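Local atomic coordinates of putative antitoxin VapB45 (Mycobacterium tuberculosis, PDB entry 5AF3), a protein that possibly acts as the antitoxin of a type II toxin-antitoxin system whose cognate toxin is VapC45, and carries a putative helix-turn-helix DNA-binding domain. Residues Q92-S97 / D137-G142; D99-N104 / A120-R125. All coordinates share one frame; numbering follows the deposited sequence.

Interaction 1 of 2, residues Q92-S97 / D137-G142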
loop_
_atom_site.group_PDB
_atom_site.type_symbol
_atom_site.label_atom_id
_atom_site.label_comp_id
_atom_site.label_asym_id
_atom_site.label_seq_id
_atom_site.Cartn_x
_atom_site.Cartn_y
_atom_site.Cartn_z
ATOM N N GLN A 92 -15.300 -17.015 -6.276
ATOM C CA GLN A 92 -16.002 -17.285 -7.544
ATOM C C GLN A 92 -17.407 -17.838 -7.356
ATOM O O GLN A 92 -18.235 -17.716 -8.248
ATOM C CB GLN A 92 -15.209 -18.285 -8.379
ATOM C CG GLN A 92 -13.961 -17.697 -8.996
ATOM C CD GLN A 92 -13.243 -18.725 -9.822
ATOM O OE1 GLN A 92 -13.740 -19.146 -10.881
ATOM N NE2 GLN A 92 -12.079 -19.166 -9.338
ATOM N N ARG A 93 -17.675 -18.487 -6.225
ATOM C CA ARG A 93 -19.008 -19.062 -6.006
ATOM C C ARG A 93 -19.648 -18.516 -4.721
ATOM O O ARG A 93 -20.387 -19.212 -4.014
ATOM C CB ARG A 93 -18.950 -20.607 -5.984
ATOM C CG ARG A 93 -18.457 -21.240 -7.293
ATOM C CD ARG A 93 -18.188 -22.739 -7.149
ATOM N NE ARG A 93 -17.747 -23.353 -8.415
ATOM C CZ ARG A 93 -18.542 -23.917 -9.322
ATOM N NH1 ARG A 93 -19.861 -23.960 -9.161
ATOM N NH2 ARG A 93 -18.010 -24.431 -10.418
ATOM N N ILE A 94 -19.364 -17.253 -4.439
ATOM C CA ILE A 94 -19.833 -16.613 -3.215
ATOM C C ILE A 94 -21.286 -16.125 -3.313
ATOM O O ILE A 94 -21.911 -15.858 -2.274
ATOM C CB ILE A 94 -18.916 -15.428 -2.828
ATOM C CG1 ILE A 94 -19.129 -15.061 -1.358
ATOM C CG2 ILE A 94 -19.105 -14.217 -3.839
ATOM C CD1 ILE A 94 -17.970 -14.332 -0.710
ATOM N N ARG A 95 -21.803 -15.962 -4.529
ATOM C CA ARG A 95 -23.132 -15.323 -4.671
ATOM C C ARG A 95 -24.287 -15.966 -3.843
ATOM O O ARG A 95 -25.064 -15.258 -3.196
ATOM C CB ARG A 95 -23.486 -15.144 -6.151
ATOM C CG ARG A 95 -24.767 -14.353 -6.413
ATOM C CD ARG A 95 -24.897 -14.102 -7.907
ATOM N NE ARG A 95 -26.131 -13.402 -8.277
ATOM C CZ ARG A 95 -27.205 -13.973 -8.832
ATOM N NH1 ARG A 95 -27.225 -15.281 -9.103
ATOM N NH2 ARG A 95 -28.268 -13.228 -9.127
ATOM N N PRO A 96 -24.388 -17.313 -3.801
ATOM C CA PRO A 96 -25.455 -17.862 -2.921
ATOM C C PRO A 96 -25.350 -17.491 -1.457
ATOM O O PRO A 96 -26.368 -17.254 -0.809
ATOM C CB PRO A 96 -25.320 -19.375 -3.122
ATOM C CG PRO A 96 -24.766 -19.482 -4.463
ATOM C CD PRO A 96 -23.723 -18.399 -4.529
ATOM N N SER A 97 -24.122 -17.412 -0.934
ATOM C CA SER A 97 -23.947 -16.919 0.449
ATOM C C SER A 97 -24.413 -15.486 0.614
ATOM O O SER A 97 -25.006 -15.157 1.653
ATOM C CB SER A 97 -22.474 -17.033 0.934
ATOM O OG SER A 97 -22.034 -18.417 0.972
ATOM N N ASP A 137 -20.010 -24.276 1.885
ATOM C CA ASP A 137 -19.313 -24.568 3.116
ATOM C C ASP A 137 -17.891 -23.984 3.056
ATOM O O ASP A 137 -17.384 -23.472 4.062
ATOM C CB ASP A 137 -19.278 -26.092 3.328
ATOM C CG ASP A 137 -18.743 -26.483 4.682
ATOM O OD1 ASP A 137 -19.084 -25.828 5.702
ATOM O OD2 ASP A 137 -17.978 -27.462 4.755
ATOM N N LEU A 138 -17.275 -24.034 1.885
ATOM C CA LEU A 138 -15.897 -23.515 1.748
ATOM C C LEU A 138 -15.857 -22.004 1.888
ATOM O O LEU A 138 -14.943 -21.485 2.538
ATOM C CB LEU A 138 -15.263 -23.925 0.445
ATOM C CG LEU A 138 -15.096 -25.443 0.293
ATOM C CD1 LEU A 138 -14.678 -25.677 -1.180
ATOM C CD2 LEU A 138 -14.151 -26.083 1.301
ATOM N N VAL A 139 -16.829 -21.318 1.286
ATOM C CA VAL A 139 -16.980 -19.845 1.529
ATOM C C VAL A 139 -17.058 -19.582 3.033
ATOM O O VAL A 139 -16.269 -18.795 3.622
ATOM C CB VAL A 139 -18.237 -19.273 0.787
ATOM C CG1 VAL A 139 -18.585 -17.826 1.279
ATOM C CG2 VAL A 139 -18.029 -19.290 -0.701
ATOM N N VAL A 140 -18.002 -20.260 3.694
ATOM C CA VAL A 140 -18.301 -19.963 5.088
ATOM C C VAL A 140 -17.116 -20.336 6.020
ATOM O O VAL A 140 -16.838 -19.621 6.991
ATOM C CB VAL A 140 -19.625 -20.620 5.533
ATOM C CG1 VAL A 140 -19.837 -20.503 7.026
ATOM C CG2 VAL A 140 -20.765 -20.001 4.762
ATOM N N ARG A 141 -16.443 -21.458 5.722
ATOM C CA ARG A 141 -15.234 -21.845 6.460
ATOM C C ARG A 141 -14.105 -20.835 6.314
ATOM O O ARG A 141 -13.281 -20.697 7.225
ATOM C CB ARG A 141 -14.760 -23.252 6.051
ATOM C CG ARG A 141 -15.510 -24.348 6.838
ATOM C CD ARG A 141 -15.541 -25.714 6.139
ATOM N NE ARG A 141 -14.297 -26.084 5.440
ATOM C CZ ARG A 141 -14.081 -27.266 4.846
ATOM N NH1 ARG A 141 -15.020 -28.214 4.845
ATOM N NH2 ARG A 141 -12.917 -27.507 4.237
ATOM N N GLY A 142 -14.100 -20.112 5.208
ATOM C CA GLY A 142 -13.109 -19.049 4.988
ATOM C C GLY A 142 -13.356 -17.846 5.901
ATOM O O GLY A 142 -12.431 -17.088 6.220
#

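Interaction 2 of 2, residues D99-N104 / A120-R125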
loop_
_atom_site.group_PDB
_atom_site.type_symbol
_atom_site.label_atom_id
_atom_site.label_comp_id
_atom_site.label_asym_id
_atom_site.label_seq_id
_atom_site.Cartn_x
_atom_site.Cartn_y
_atom_site.Cartn_z
ATOM N N ASP A 99 -26.702 -13.886 -1.323
ATOM C CA ASP A 99 -28.183 -13.991 -1.393
ATOM C C ASP A 99 -28.761 -14.375 -0.042
ATOM O O ASP A 99 -29.709 -13.760 0.437
ATOM C CB ASP A 99 -28.632 -15.004 -2.463
ATOM C CG ASP A 99 -28.344 -14.541 -3.907
ATOM O OD1 ASP A 99 -28.130 -13.331 -4.157
ATOM O OD2 ASP A 99 -28.342 -15.404 -4.814
ATOM N N TRP A 100 -28.177 -15.390 0.600
ATOM C CA TRP A 100 -28.640 -15.829 1.913
ATOM C C TRP A 100 -28.517 -14.730 2.945
ATOM O O TRP A 100 -29.464 -14.462 3.670
ATOM C CB TRP A 100 -27.924 -17.156 2.365
ATOM C CG TRP A 100 -28.219 -17.577 3.791
ATOM C CD1 TRP A 100 -27.462 -17.305 4.879
ATOM C CD2 TRP A 100 -29.358 -18.324 4.271
ATOM N NE1 TRP A 100 -28.035 -17.850 6.008
ATOM C CE2 TRP A 100 -29.211 -18.455 5.666
ATOM C CE3 TRP A 100 -30.498 -18.850 3.665
ATOM C CZ2 TRP A 100 -30.144 -19.146 6.477
ATOM C CZ3 TRP A 100 -31.445 -19.529 4.479
ATOM C CH2 TRP A 100 -31.246 -19.671 5.850
ATOM N N LEU A 101 -27.369 -14.044 2.970
ATOM C CA LEU A 101 -27.148 -12.923 3.881
ATOM C C LEU A 101 -28.176 -11.797 3.672
ATOM O O LEU A 101 -28.719 -11.255 4.649
ATOM C CB LEU A 101 -25.726 -12.345 3.692
ATOM C CG LEU A 101 -24.599 -12.971 4.454
ATOM C CD1 LEU A 101 -23.257 -12.493 3.804
ATOM C CD2 LEU A 101 -24.761 -12.514 5.909
ATOM N N ILE A 102 -28.435 -11.460 2.418
ATOM C CA ILE A 102 -29.410 -10.411 2.135
ATOM C C ILE A 102 -30.798 -10.852 2.654
ATOM O O ILE A 102 -31.496 -10.074 3.324
ATOM C CB ILE A 102 -29.466 -10.055 0.683
ATOM C CG1 ILE A 102 -28.161 -9.320 0.288
ATOM C CG2 ILE A 102 -30.671 -9.110 0.421
ATOM C CD1 ILE A 102 -27.919 -9.292 -1.197
ATOM N N LYS A 103 -31.156 -12.104 2.377
ATOM C CA LYS A 103 -32.474 -12.652 2.809
ATOM C C LYS A 103 -32.666 -12.609 4.324
ATOM O O LYS A 103 -33.803 -12.489 4.796
ATOM C CB LYS A 103 -32.676 -14.071 2.273
ATOM C CG LYS A 103 -32.801 -14.197 0.775
ATOM C CD LYS A 103 -32.777 -15.662 0.389
ATOM C CE LYS A 103 -32.913 -15.832 -1.075
ATOM N NZ LYS A 103 -33.018 -17.304 -1.346
ATOM N N ASN A 104 -31.572 -12.641 5.106
ATOM C CA ASN A 104 -31.638 -12.652 6.562
ATOM C C ASN A 104 -31.248 -11.377 7.307
ATOM O O ASN A 104 -31.821 -11.073 8.377
ATOM C CB ASN A 104 -30.787 -13.801 7.118
ATOM C CG ASN A 104 -31.412 -15.145 6.843
ATOM O OD1 ASN A 104 -32.301 -15.591 7.594
ATOM N ND2 ASN A 104 -31.027 -15.761 5.718
ATOM N N ALA A 120 -22.004 -14.007 11.231
ATOM C CA ALA A 120 -21.281 -15.295 11.372
ATOM C C ALA A 120 -22.314 -16.399 11.615
ATOM O O ALA A 120 -22.276 -17.431 10.957
ATOM C CB ALA A 120 -20.312 -15.257 12.525
ATOM N N GLU A 121 -23.237 -16.141 12.552
ATOM C CA GLU A 121 -24.294 -17.113 12.893
ATOM C C GLU A 121 -25.203 -17.377 11.707
ATOM O O GLU A 121 -25.499 -18.540 11.411
ATOM C CB GLU A 121 -25.068 -16.671 14.140
ATOM C CG GLU A 121 -26.142 -17.646 14.584
ATOM C CD GLU A 121 -26.989 -17.110 15.741
ATOM O OE1 GLU A 121 -26.592 -16.099 16.381
ATOM O OE2 GLU A 121 -28.069 -17.701 15.999
ATOM N N VAL A 122 -25.608 -16.322 10.980
ATOM C CA VAL A 122 -26.405 -16.501 9.759
ATOM C C VAL A 122 -25.672 -17.390 8.721
ATOM O O VAL A 122 -26.238 -18.328 8.124
ATOM C CB VAL A 122 -26.814 -15.088 9.136
ATOM C CG1 VAL A 122 -27.398 -15.243 7.779
ATOM C CG2 VAL A 122 -27.787 -14.312 10.097
ATOM N N LEU A 123 -24.392 -17.107 8.504
ATOM C CA LEU A 123 -23.649 -17.876 7.515
ATOM C C LEU A 123 -23.442 -19.326 7.921
ATOM O O LEU A 123 -23.474 -20.223 7.100
ATOM C CB LEU A 123 -22.293 -17.211 7.278
ATOM C CG LEU A 123 -22.443 -15.932 6.440
ATOM C CD1 LEU A 123 -21.113 -15.150 6.640
ATOM C CD2 LEU A 123 -22.762 -16.178 4.982
ATOM N N TRP A 124 -23.168 -19.528 9.192
ATOM C CA TRP A 124 -23.034 -20.880 9.722
ATOM C C TRP A 124 -24.263 -21.751 9.343
ATOM O O TRP A 124 -24.108 -22.841 8.769
ATOM C CB TRP A 124 -22.804 -20.816 11.223
ATOM C CG TRP A 124 -22.897 -22.126 11.847
ATOM C CD1 TRP A 124 -22.112 -23.210 11.593
ATOM C CD2 TRP A 124 -23.854 -22.535 12.830
ATOM N NE1 TRP A 124 -22.511 -24.274 12.371
ATOM C CE2 TRP A 124 -23.584 -23.888 13.134
ATOM C CE3 TRP A 124 -24.922 -21.887 13.482
ATOM C CZ2 TRP A 124 -24.326 -24.606 14.076
ATOM C CZ3 TRP A 124 -25.661 -22.601 14.414
ATOM C CH2 TRP A 124 -25.354 -23.950 14.702
ATOM N N ARG A 125 -25.452 -21.229 9.641
ATOM C CA ARG A 125 -26.742 -21.867 9.325
ATOM C C ARG A 125 -26.855 -22.269 7.848
ATOM O O ARG A 125 -27.338 -23.367 7.525
ATOM C CB ARG A 125 -27.904 -20.929 9.687
ATOM C CG ARG A 125 -28.093 -20.696 11.167
ATOM C CD ARG A 125 -29.469 -20.052 11.488
ATOM N NE ARG A 125 -29.378 -18.661 11.984
ATOM C CZ ARG A 125 -29.876 -17.585 11.366
ATOM N NH1 ARG A 125 -30.508 -17.688 10.184
ATOM N NH2 ARG A 125 -29.731 -16.388 11.939
#

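Interaction 1 of 2, residues Q92-S97 / D137-G142
No flat side-chain group lies between Val139 and its partners Ile94 and Ser97. The flat group with a covered face is the guanidinium of Arg141, on another side of helix 135-143. Leu138 CD2 sits over one face of it, 3.5 Å above the plane and shifted toward the rim. Arg141 NH1 and Asp137 OD2 form a salt bridge of 3.1 Å, with the oxygen tilted from the guanidinium plane. The bond is not straight (139°), and OD2 is met from above the carboxylate plane. Asp137 OD2 also accepts a bond from Gly133 N.

The contact itself is small and mainly apolar, with no hydrogen bond across it. Val139 carries the contact. Its two methyls divide the work. Val139 CG1 stands anti to the backbone N (chi1 167°) and meets Ile94 CG1 at 3.9 Å. Val139 CG1 also touches Ser97 OG at 3.5 Å, so a hydroxyl oxygen rests against a methyl here. Val139 CG2 turns to the backbone of the other segment and lies 4.1 Å from Arg93 O. The side chains of Ile94 and Val139 cross at about a right angle. Val140 CG2 adds a longer contact to Ser97 OG, 4.3 Å away.

This is plain packing where the loop at 92-94 runs on into helix 95-105. Val139 also touches Val89, and Ile94 touches Ile56, so two loop residues border the contact. Helix 115-130 borders it too, with Phe126 against Pro96 and Ser97 and Ala127 against Val140. Strand 144-147 follows helix 135-143 directly.

Interaction 2 of 2, residues D99-N104 / A120-R125
Trp100 and Val122 make the tight part of this contact. The indole points its N-H at the backbone of helix 120-125, and Trp100 NE1 donates to Val122 O at 2.8 Å. The N-H...O angle is 147°, and the donor stands above the carbonyl plane. Val122 CG1 packs close beside the bond, 3.2 Å from Trp100 NE1. CG of Trp100 lies anti to the backbone N (chi1 172°), which carries the ring across to the other helix. Next to it, Leu101 CG meets Leu123 CD2 at 3.7 Å, and this leucine pair is buried.

The helices cross at 124°, with segment axes 9.9 Å apart. Asn104 and Arg125 form the looser side, which is partly exposed. Asn104 CB still touches Val122 CG1 at 3.7 Å. Asn104 OD1 lies at the edge of the Arg125 guanidinium, but 3.8 Å from Arg125 NH1 no hydrogen bond is made. The Arg125 chain is bent at chi3, and Val122 CA lies over one face of its guanidinium.

Asn104 ND2 gives a bond to Trp100 O at 2.9 Å and sits over the centre of the indole. Phe126 stacks on the same indole. The ring is thus held by a polar bond at its edge and by contacts on its surface. This probably limits rotation of the indole, whose N-H finds its acceptor in Val122 O within a mainly apolar contact.

How the interactions relate
The two interactions share helix 95-105. Interaction 1 packs against helix 135-143 without a hydrogen bond across it, from the loop before helix 95-105 and that helix's first turn. Interaction 2 lies further along the same helix and meets helix 115-130. It is nested inside the chain loop that interaction 1 closes. Their centres are about 11 Å apart, and they touch where Val140 CG2 packs on Leu123 O at 3.6 Å. Together they link helices 95-105, 115-130 and 135-143. Interaction 1 is the more buried but the smaller. Interaction 2 buries twice the area, lies partly at the surface, and adds a side-chain to backbone hydrogen bond with polar groups along its outer side.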